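Local coordinates for enoyl-CoA hydratase/carnithine racemase (Magnetospirillum magneticum, PDB 4NEK), which belongs to the enoyl-CoA hydratase/isomerase (crotonase) family and probably acts on enoyl-CoA thioesters, perhaps as a delta(3)-delta(2)-enoyl-CoA isomerase, at residues S7-G11 with G12-V16; M18-P21 with D22-N25. All blocks are in the same frame, centred on the assembly; numbering follows the deposited sequence.

Contact 1: S7-G11 with G12-V16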
loop_
_atom_site.group_PDB
_atom_site.type_symbol
_atom_site.label_atom_id
_atom_site.label_comp_id
_atom_site.label_asym_id
_atom_site.label_seq_id
_atom_site.Cartn_x
_atom_site.Cartn_y
_atom_site.Cartn_z
ATOM N N SER C 7 11.844 16.426 -32.674
ATOM C CA SER C 7 10.541 15.908 -32.904
ATOM C C SER C 7 10.530 15.089 -34.171
ATOM O O SER C 7 11.123 15.471 -35.141
ATOM C CB SER C 7 9.580 17.056 -33.047
ATOM O OG SER C 7 8.273 16.548 -33.087
ATOM N N HIS C 8 9.833 13.964 -34.171
ATOM C CA HIS C 8 9.672 13.184 -35.380
ATOM C C HIS C 8 8.522 12.212 -35.196
ATOM O O HIS C 8 8.127 11.951 -34.074
ATOM C CB HIS C 8 10.963 12.439 -35.684
ATOM C CG HIS C 8 11.234 11.316 -34.747
ATOM N ND1 HIS C 8 10.822 10.028 -35.003
ATOM C CD2 HIS C 8 11.869 11.281 -33.552
ATOM C CE1 HIS C 8 11.214 9.238 -34.016
ATOM N NE2 HIS C 8 11.858 9.972 -33.128
ATOM N N VAL C 9 7.995 11.678 -36.292
ATOM C CA VAL C 9 6.835 10.795 -36.246
ATOM C C VAL C 9 7.198 9.374 -36.634
ATOM O O VAL C 9 7.862 9.189 -37.604
ATOM C CB VAL C 9 5.771 11.278 -37.226
ATOM C CG1 VAL C 9 4.567 10.365 -37.170
ATOM C CG2 VAL C 9 5.368 12.708 -36.909
ATOM N N GLU C 10 6.744 8.376 -35.878
ATOM C CA GLU C 10 6.928 6.962 -36.191
ATOM C C GLU C 10 5.641 6.217 -35.877
ATOM O O GLU C 10 5.185 6.219 -34.722
ATOM C CB GLU C 10 7.959 6.403 -35.164
ATOM C CG GLU C 10 9.443 6.144 -35.380
ATOM C CD GLU C 10 10.055 5.662 -34.061
ATOM O OE1 GLU C 10 10.903 6.356 -33.464
ATOM O OE2 GLU C 10 9.659 4.567 -33.627
ATOM N N GLY C 11 5.077 5.521 -36.848
ATOM C CA GLY C 11 3.960 4.605 -36.573
ATOM C C GLY C 11 2.807 5.230 -35.842
ATOM O O GLY C 11 2.266 4.641 -34.888
ATOM N N GLY C 12 2.463 6.446 -36.248
ATOM C CA GLY C 12 1.354 7.166 -35.647
ATOM C C GLY C 12 1.663 7.935 -34.359
ATOM O O GLY C 12 0.748 8.521 -33.755
ATOM N N VAL C 13 2.931 7.922 -33.936
ATOM C CA VAL C 13 3.346 8.514 -32.692
ATOM C C VAL C 13 4.285 9.648 -32.957
ATOM O O VAL C 13 5.317 9.473 -33.579
ATOM C CB VAL C 13 4.102 7.488 -31.833
ATOM C CG1 VAL C 13 4.550 8.122 -30.540
ATOM C CG2 VAL C 13 3.232 6.290 -31.513
ATOM N N GLN C 14 3.959 10.831 -32.458
ATOM C CA GLN C 14 4.885 11.941 -32.552
ATOM C C GLN C 14 5.747 12.053 -31.314
ATOM O O GLN C 14 5.257 12.358 -30.248
ATOM C CB GLN C 14 4.182 13.244 -32.736
ATOM C CG GLN C 14 5.223 14.313 -32.990
ATOM C CD GLN C 14 4.649 15.570 -33.593
ATOM O OE1 GLN C 14 3.788 15.520 -34.460
ATOM N NE2 GLN C 14 5.116 16.714 -33.121
ATOM N N VAL C 15 7.032 11.790 -31.477
ATOM C CA VAL C 15 7.967 11.803 -30.409
ATOM C C VAL C 15 8.517 13.196 -30.289
ATOM O O VAL C 15 8.906 13.801 -31.283
ATOM C CB VAL C 15 9.120 10.877 -30.717
ATOM C CG1 VAL C 15 10.137 10.903 -29.587
ATOM C CG2 VAL C 15 8.612 9.468 -30.905
ATOM N N VAL C 16 8.492 13.727 -29.083
ATOM C CA VAL C 16 8.912 15.095 -28.803
ATOM C C VAL C 16 9.888 15.010 -27.640
ATOM O O VAL C 16 9.496 14.620 -26.564
ATOM C CB VAL C 16 7.704 15.938 -28.390
ATOM C CG1 VAL C 16 8.137 17.338 -28.049
ATOM C CG2 VAL C 16 6.662 15.977 -29.507
#

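Contact 2: M18-P21 with D22-N25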
loop_
_atom_site.group_PDB
_atom_site.type_symbol
_atom_site.label_atom_id
_atom_site.label_comp_id
_atom_site.label_asym_id
_atom_site.label_seq_id
_atom_site.Cartn_x
_atom_site.Cartn_y
_atom_site.Cartn_z
HETATM N N MSE C 18 13.003 16.623 -25.245
HETATM C CA MSE C 18 13.752 17.770 -24.773
HETATM C C MSE C 18 15.187 17.367 -24.769
HETATM O O MSE C 18 15.539 16.284 -24.314
HETATM C CB MSE C 18 13.303 18.185 -23.403
HETATM C CG MSE C 18 11.849 18.663 -23.482
HETATM SE SE MSE C 18 11.135 19.002 -21.648
HETATM C CE MSE C 18 10.743 17.118 -21.109
ATOM N N ASN C 19 16.023 18.265 -25.269
ATOM C CA ASN C 19 17.397 17.940 -25.570
ATOM C C ASN C 19 18.385 19.051 -25.214
ATOM O O ASN C 19 19.035 19.609 -26.061
ATOM C CB ASN C 19 17.497 17.620 -27.042
ATOM C CG ASN C 19 18.858 17.050 -27.421
ATOM O OD1 ASN C 19 19.440 16.264 -26.690
ATOM N ND2 ASN C 19 19.353 17.442 -28.562
ATOM N N ARG C 20 18.479 19.340 -23.926
ATOM C CA ARG C 20 19.463 20.222 -23.370
ATOM C C ARG C 20 20.092 19.481 -22.195
ATOM O O ARG C 20 20.012 19.907 -21.051
ATOM C CB ARG C 20 18.774 21.513 -22.941
ATOM C CG ARG C 20 19.714 22.629 -22.566
ATOM C CD ARG C 20 18.923 23.850 -22.126
ATOM N NE ARG C 20 19.805 24.974 -21.825
ATOM C CZ ARG C 20 19.609 25.888 -20.864
ATOM N NH1 ARG C 20 18.567 25.848 -20.049
ATOM N NH2 ARG C 20 20.493 26.832 -20.687
ATOM N N PRO C 21 20.681 18.340 -22.476
ATOM C CA PRO C 21 21.015 17.433 -21.388
ATOM C C PRO C 21 22.029 17.998 -20.435
ATOM O O PRO C 21 22.023 17.622 -19.258
ATOM C CB PRO C 21 21.597 16.206 -22.096
ATOM C CG PRO C 21 21.937 16.675 -23.462
ATOM C CD PRO C 21 20.959 17.761 -23.793
ATOM N N ASP C 22 22.870 18.916 -20.910
ATOM C CA ASP C 22 23.887 19.517 -20.052
ATOM C C ASP C 22 23.306 20.320 -18.916
ATOM O O ASP C 22 23.948 20.485 -17.919
ATOM C CB ASP C 22 24.810 20.416 -20.845
ATOM C CG ASP C 22 25.761 19.642 -21.714
ATOM O OD1 ASP C 22 25.934 18.414 -21.495
ATOM O OD2 ASP C 22 26.364 20.277 -22.612
ATOM N N LYS C 23 22.093 20.823 -19.054
ATOM C CA LYS C 23 21.483 21.564 -17.966
ATOM C C LYS C 23 20.240 20.870 -17.464
ATOM O O LYS C 23 19.302 21.517 -16.972
ATOM C CB LYS C 23 21.152 22.969 -18.448
ATOM C CG LYS C 23 22.372 23.715 -18.956
ATOM C CD LYS C 23 22.288 25.158 -18.491
ATOM C CE LYS C 23 23.281 26.045 -19.212
ATOM N NZ LYS C 23 24.650 25.508 -19.009
ATOM N N LYS C 24 20.245 19.548 -17.602
ATOM C CA LYS C 24 19.130 18.720 -17.174
ATOM C C LYS C 24 17.823 19.194 -17.727
ATOM O O LYS C 24 16.813 19.141 -17.053
ATOM C CB LYS C 24 19.030 18.700 -15.663
ATOM C CG LYS C 24 20.292 18.264 -14.924
ATOM C CD LYS C 24 19.887 18.041 -13.478
ATOM C CE LYS C 24 20.910 18.549 -12.484
ATOM N NZ LYS C 24 21.757 17.404 -12.071
ATOM N N ASN C 25 17.842 19.635 -18.980
ATOM C CA ASN C 25 16.653 20.087 -19.654
ATOM C C ASN C 25 15.934 21.215 -18.956
ATOM O O ASN C 25 14.705 21.340 -19.031
ATOM C CB ASN C 25 15.700 18.904 -19.912
ATOM C CG ASN C 25 16.209 17.985 -21.020
ATOM O OD1 ASN C 25 17.056 18.389 -21.785
ATOM N ND2 ASN C 25 15.703 16.759 -21.093
#

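Contact 1: S7-G11 with G12-V16
His8 and Val15 form a hydrogen-bonded antiparallel pair, and their side chains lie side by side. The Val15 CB sits over one face of the imidazole, 4.1 Å from the His8 ring centroid, a CH-pi contact. His8 CG is held between its own backbone N and carbonyl carbon (chi1 72°), which brings the ring back over the neighbouring strand. In the backbone, Val15 N bonds to His8 O at 2.8 Å. Glu10 and Val13 share this face; the Glu10 carboxylate forms a salt bridge with Arg191. Strands 7-10 and 13-16 form a beta hairpin with a two-residue loop, Gly11-Gly12, in a type I' turn. Both glycines have positive phi, and a side chain on Gly12 would clash with Gly11 O. Ser7, Val9, Gln14 and Val16 are on the other face, against helix 29-44. There the extended Gln14 chain passes obliquely by Val9, with OE1 4.0 Å from Val9 CG2. Its NE2 lies 3.2 Å from Ser7 OG and bonds weakly to Ala38 O. An alanine at Gln14 is likely to open a gap beside Val9 and leave Ala38 O without this donor.

Contact 2: M18-P21 with D22-N25
The Asn25 side-chain amide reaches the backbone of Met18 and Arg20, and this is the tight part of the contact. Its OD1 takes a short hydrogen bond of 2.7 Å from Arg20 N, nearly in line with the amide C=O. Asn25 CG is anti to its own carbonyl carbon (chi1 -73°), which points the amide back at the earlier residues. ND2 makes only a weak bond to Met18 O, at 3.3 Å, and also packs against Met18 CB. A stronger mate of ND2 is Phe60 O, so both ends of the buried amide are engaged. The backbone answers in the other direction. Arg20 O accepts Asn25 N and Lys23 N, each at 3.0 Å, from opposite faces of its carbonyl plane. Lys24 N bonds to Pro21 O, so the chain makes two overlapping i to i+3 turns, with 3-10 geometry at Pro21 and Asp22.

The solvent side is looser. Pro21, Asp22, Lys23 and Lys24 are exposed. Here the aliphatic part of Lys23 crosses the Arg20 guanidinium, and its CD lies 3.3 Å above the Arg20 guanidinium plane, off its centre. The like charges stay apart, Lys23 NZ being 4.7 Å from Arg20 NH2. Arg20 NH1 forms a salt bridge with Asp65 and a hydrogen bond with Ala26 O. The segment links strand 13-18 to helix 29-44, whose Met31 touches Met18 and Arg20, while Met18 pairs through its backbone with Leu54 of strand 50-54.

From the N terminus, the chain runs along strand 5-10 and turns at once into strand 13-18. Contact 1 closes that hairpin at the edge of the main sheet. The second strand then pairs on its far side with strand 50-54. At its end the chain enters the loop 18-25, where contact 2 closes a short set of turns before helix 29-44. The two contacts are in series: they neither nest nor cross, and their centres are about 20 Å apart. They share helix 29-44, which packs on side chains of both. Together they tie the start of the chain to the sheet and its first long helix.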